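Local atomic coordinates of lambda phage protein with carbohydrate-binding module (Shewanella oneidensis, PDB entry 2A5Z), a protein that is of unknown function but binds magnesium, folds as a jelly-roll with a carbohydrate-binding module and may recognise sugars. Residues L35-S38 and T39-T42; F189-L192 and T193-F197. All coordinates share one frame; numbering follows the deposited sequence.

Contact 1: L35-S38 and T39-T42; sequences LKLS and TLTT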
loop_
_atom_site.group_PDB
_atom_site.type_symbol
_atom_site.label_atom_id
_atom_site.label_comp_id
_atom_site.label_asym_id
_atom_site.label_seq_id
_atom_site.Cartn_x
_atom_site.Cartn_y
_atom_site.Cartn_z
ATOM N N LEU C 35 -19.154 -8.714 4.340
ATOM C CA LEU C 35 -18.790 -7.331 4.646
ATOM C C LEU C 35 -17.335 -7.027 4.286
ATOM O O LEU C 35 -17.069 -6.029 3.623
ATOM C CB LEU C 35 -19.068 -7.020 6.123
ATOM C CG LEU C 35 -19.020 -5.568 6.617
ATOM C CD1 LEU C 35 -20.007 -4.642 5.884
ATOM C CD2 LEU C 35 -19.272 -5.539 8.125
ATOM N N LYS C 36 -16.412 -7.886 4.726
ATOM C CA LYS C 36 -14.984 -7.810 4.379
ATOM C C LYS C 36 -14.764 -7.648 2.886
ATOM O O LYS C 36 -13.976 -6.816 2.448
ATOM C CB LYS C 36 -14.256 -9.085 4.813
ATOM C CG LYS C 36 -13.594 -9.039 6.165
ATOM C CD LYS C 36 -12.546 -10.136 6.258
ATOM C CE LYS C 36 -12.147 -10.389 7.692
ATOM N NZ LYS C 36 -11.128 -11.462 7.780
ATOM N N LEU C 37 -15.457 -8.475 2.112
ATOM C CA LEU C 37 -15.320 -8.479 0.673
ATOM C C LEU C 37 -15.913 -7.210 0.049
ATOM O O LEU C 37 -15.409 -6.721 -0.966
ATOM C CB LEU C 37 -15.957 -9.752 0.103
ATOM C CG LEU C 37 -15.325 -10.437 -1.113
ATOM C CD1 LEU C 37 -13.805 -10.308 -1.162
ATOM C CD2 LEU C 37 -15.726 -11.900 -1.131
ATOM N N SER C 38 -16.952 -6.660 0.682
ATOM C CA SER C 38 -17.608 -5.448 0.189
ATOM C C SER C 38 -16.711 -4.209 0.258
ATOM O O SER C 38 -16.936 -3.224 -0.448
ATOM C CB SER C 38 -18.924 -5.193 0.939
ATOM O OG SER C 38 -18.695 -4.698 2.254
ATOM N N THR C 39 -15.698 -4.257 1.115
ATOM C CA THR C 39 -14.810 -3.116 1.302
ATOM C C THR C 39 -13.390 -3.376 0.779
ATOM O O THR C 39 -12.459 -2.630 1.088
ATOM C CB THR C 39 -14.797 -2.649 2.778
ATOM O OG1 THR C 39 -14.316 -3.707 3.611
ATOM C CG2 THR C 39 -16.204 -2.235 3.233
ATOM N N LEU C 40 -13.244 -4.420 -0.034
ATOM C CA LEU C 40 -11.971 -4.755 -0.673
ATOM C C LEU C 40 -11.549 -3.707 -1.710
ATOM O O LEU C 40 -12.321 -3.348 -2.601
ATOM C CB LEU C 40 -12.034 -6.159 -1.293
ATOM C CG LEU C 40 -10.895 -6.642 -2.199
ATOM C CD1 LEU C 40 -9.592 -6.751 -1.438
ATOM C CD2 LEU C 40 -11.248 -7.972 -2.836
ATOM N N THR C 41 -10.320 -3.218 -1.565
ATOM C CA THR C 41 -9.733 -2.216 -2.459
ATOM C C THR C 41 -9.517 -2.788 -3.861
ATOM O O THR C 41 -8.934 -3.859 -4.014
ATOM C CB THR C 41 -8.380 -1.728 -1.896
ATOM O OG1 THR C 41 -8.565 -1.241 -0.563
ATOM C CG2 THR C 41 -7.775 -0.620 -2.763
ATOM N N THR C 42 -9.994 -2.082 -4.881
ATOM C CA THR C 42 -9.794 -2.528 -6.261
ATOM C C THR C 42 -8.292 -2.576 -6.586
ATOM O O THR C 42 -7.554 -1.641 -6.269
ATOM C CB THR C 42 -10.538 -1.609 -7.260
ATOM O OG1 THR C 42 -11.924 -1.576 -6.917
ATOM C CG2 THR C 42 -10.383 -2.097 -8.713
HETATM O O HOH W 1 -12.169 -5.228 3.559
HETATM O O HOH W 2 -14.966 -3.783 -2.711
#

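Contact 2: F189-L192 and T193-F197; sequences FKML and TDDRF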
loop_
_atom_site.group_PDB
_atom_site.type_symbol
_atom_site.label_atom_id
_atom_site.label_comp_id
_atom_site.label_asym_id
_atom_site.label_seq_id
_atom_site.Cartn_x
_atom_site.Cartn_y
_atom_site.Cartn_z
ATOM N N PHE C 189 -20.861 12.742 -1.062
ATOM C CA PHE C 189 -20.818 13.532 -2.278
ATOM C C PHE C 189 -21.179 12.570 -3.425
ATOM O O PHE C 189 -20.638 11.472 -3.514
ATOM C CB PHE C 189 -19.421 14.159 -2.439
ATOM C CG PHE C 189 -19.198 14.853 -3.765
ATOM C CD1 PHE C 189 -19.192 16.238 -3.842
ATOM C CD2 PHE C 189 -18.977 14.114 -4.933
ATOM C CE1 PHE C 189 -18.977 16.889 -5.061
ATOM C CE2 PHE C 189 -18.774 14.746 -6.158
ATOM C CZ PHE C 189 -18.770 16.133 -6.223
ATOM N N LYS C 190 -22.125 12.964 -4.274
ATOM C CA LYS C 190 -22.591 12.091 -5.356
ATOM C C LYS C 190 -22.468 12.782 -6.715
ATOM O O LYS C 190 -23.084 13.817 -6.953
ATOM C CB LYS C 190 -24.032 11.619 -5.089
ATOM C CG LYS C 190 -24.636 10.671 -6.146
ATOM C CD LYS C 190 -23.800 9.414 -6.351
ATOM C CE LYS C 190 -24.619 8.308 -6.995
ATOM N NZ LYS C 190 -23.690 7.289 -7.542
HETATM N N MSE C 191 -21.648 12.203 -7.586
HETATM C CA MSE C 191 -21.457 12.682 -8.958
HETATM C C MSE C 191 -22.661 12.265 -9.792
HETATM O O MSE C 191 -23.033 11.094 -9.816
HETATM C CB MSE C 191 -20.164 12.081 -9.526
HETATM C CG MSE C 191 -19.783 12.465 -10.962
HETATM SE SE MSE C 191 -18.174 11.778 -11.493
HETATM C CE MSE C 191 -17.032 12.645 -10.415
ATOM N N LEU C 192 -23.276 13.228 -10.466
ATOM C CA LEU C 192 -24.446 12.959 -11.290
ATOM C C LEU C 192 -23.991 12.790 -12.740
ATOM O O LEU C 192 -22.894 13.229 -13.104
ATOM C CB LEU C 192 -25.497 14.070 -11.123
ATOM C CG LEU C 192 -25.931 14.394 -9.678
ATOM C CD1 LEU C 192 -26.916 15.566 -9.641
ATOM C CD2 LEU C 192 -26.538 13.207 -8.947
ATOM N N THR C 193 -24.824 12.144 -13.552
ATOM C CA THR C 193 -24.456 11.776 -14.933
ATOM C C THR C 193 -24.210 12.967 -15.876
ATOM O O THR C 193 -23.633 12.791 -16.957
ATOM C CB THR C 193 -25.497 10.812 -15.589
ATOM O OG1 THR C 193 -26.817 11.348 -15.449
ATOM C CG2 THR C 193 -25.445 9.433 -14.946
ATOM N N ASP C 194 -24.663 14.158 -15.477
ATOM C CA ASP C 194 -24.401 15.400 -16.215
ATOM C C ASP C 194 -23.278 16.249 -15.583
ATOM O O ASP C 194 -23.067 17.400 -15.969
ATOM C CB ASP C 194 -25.685 16.221 -16.359
ATOM C CG ASP C 194 -26.332 16.558 -15.010
ATOM O OD1 ASP C 194 -25.803 16.153 -13.949
ATOM O OD2 ASP C 194 -27.387 17.229 -15.009
ATOM N N ASP C 195 -22.572 15.659 -14.619
ATOM C CA ASP C 195 -21.435 16.270 -13.906
ATOM C C ASP C 195 -21.847 17.313 -12.870
ATOM O O ASP C 195 -21.003 18.007 -12.306
ATOM C CB ASP C 195 -20.337 16.802 -14.853
ATOM C CG ASP C 195 -18.915 16.472 -14.358
ATOM O OD1 ASP C 195 -18.747 15.555 -13.519
ATOM O OD2 ASP C 195 -17.952 17.121 -14.828
ATOM N N ARG C 196 -23.147 17.410 -12.614
ATOM C CA ARG C 196 -23.632 18.113 -11.444
ATOM C C ARG C 196 -23.334 17.222 -10.248
ATOM O O ARG C 196 -22.852 16.101 -10.416
ATOM C CB ARG C 196 -25.131 18.389 -11.549
ATOM C CG ARG C 196 -25.521 19.348 -12.668
ATOM C CD ARG C 196 -27.000 19.745 -12.583
ATOM N NE ARG C 196 -27.903 18.601 -12.671
ATOM C CZ ARG C 196 -28.828 18.284 -11.766
ATOM N NH1 ARG C 196 -29.015 19.029 -10.678
ATOM N NH2 ARG C 196 -29.591 17.223 -11.961
ATOM N N PHE C 197 -23.605 17.717 -9.045
ATOM C CA PHE C 197 -23.365 16.943 -7.831
ATOM C C PHE C 197 -24.466 17.136 -6.797
ATOM O O PHE C 197 -25.184 18.145 -6.799
ATOM C CB PHE C 197 -22.003 17.292 -7.223
ATOM C CG PHE C 197 -21.926 18.686 -6.646
ATOM C CD1 PHE C 197 -22.346 18.944 -5.345
ATOM C CD2 PHE C 197 -21.436 19.744 -7.407
ATOM C CE1 PHE C 197 -22.283 20.223 -4.814
ATOM C CE2 PHE C 197 -21.361 21.023 -6.871
ATOM C CZ PHE C 197 -21.789 21.262 -5.575
#

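Contact 1: L35-S38 and T39-T42
L37 and L40 meet where helix 31-38 runs out into the loop that leads to strand 48-53. The arrangement is the C-terminal end of a helix. The backbone bonds of T39 N and L40 N are long. T39 N is shared between two carbonyls: it sits 3.4 Å from both L35 O and K36 O, and both bonds are weak. L40 N makes a straighter bond to L37 O at 3.3 Å, with an N-H...O angle of 163°. The chain then straightens and leaves the helix.

S38 folds its hydroxyl back over the helix. Its chi1 of 75° puts OG between the backbone N and the carbonyl carbon. From there OG donates to L35 O at 2.5 Å, a very short bond, in the carbonyl plane and on a lone pair. L35 O thus accepts this bond as well as weak ones from S38 N and T39 N. T39 lies beside S38, with its CG2 close to S38 OG.

L37 and L40 point the same way, side by side, and touch through L37 CD1 and L40 CD2 at 3.8 Å. This pair faces the other two subunits of the trimer, so the helix end is part of the subunit interface. L37 packs on L37 of the second subunit, and L40 on L40 of both neighbours. K36 NZ donates to L37 O of the second subunit, and L37 O accepts from K36 NZ of the third.

Two waters bridge polar atoms of the helix end and the loop. One lies 2.7 Å from L40 O, to which it can donate, and 3.1 Å from S38 O, where the bond is weak. It has more acceptors near it than protons to give. The other donates to K36 O at 2.6 Å and is hydrogen-bonded to T39 OG1, also at 2.6 Å.

Contact 2: F189-L192 and T193-F197
L192 O accepts, at 2.9 Å, from the backbone N of D195, a residue with left-handed backbone angles (phi 76°) although it is not glycine. The chain forms a type I turn from L192 to D195, followed by a G1 beta bulge. This tight hairpin joins strands 184-191 and 197-203 of the six-stranded antiparallel sheet. L192 N donates to R196 O at 2.9 Å. Next along the ladder, M191 and F197 form a non-hydrogen-bonded pair.

D194 reaches forward over the turn. Its OD1 accepts from R196 N, an Asx turn. Its OD2 takes R196 NE at 2.8 Å in a salt bridge, on the syn side and in the guanidinium plane. R196 bends at chi3 (-60°) to present NE. L192 CD1 sits 3.8 Å above the centre of one guanidinium face. R196 NH1 also donates to S214 O.

On the buried side F189 CZ touches F197 CB at 3.6 Å. The ring planes are tilted by 15°, but the rings are offset, with the centroids of F189 and F197 5.4 Å apart, and meet mainly through the CB of F197.

The one carboxylate of D194 ties the backbone N and side-chain NE of R196 together, and the guanidinium packs on L192 CD1. D195 forms a salt bridge with R220, outside the hairpin. A charged turn is thus held both to its own hairpin and to a neighbouring loop.

How the contacts relate
Contact 1 lies at the surface of the chain, yet it is part of the trimer interface. Contact 2 is partly buried and is touched by no other chain of the assembly. They share no secondary-structure element. Contact 1 ends the N-terminal helix, and the strand that follows it, 48-53, is an outermost strand of the sheet to which the hairpin of contact 2 belongs. Their centres are about 24 Å apart and they do not touch. The chemistry differs accordingly. Residues 35-42 rely on weak or long backbone bonds, water and leucines packed between subunits. Residues 189-197 combine aromatic packing inside one chain with carboxylate-arginine pairs at the turn. A bound magnesium ion lies about 12 Å from the T39 side chain, whereas contact 2 lies away from the magnesium-binding residues.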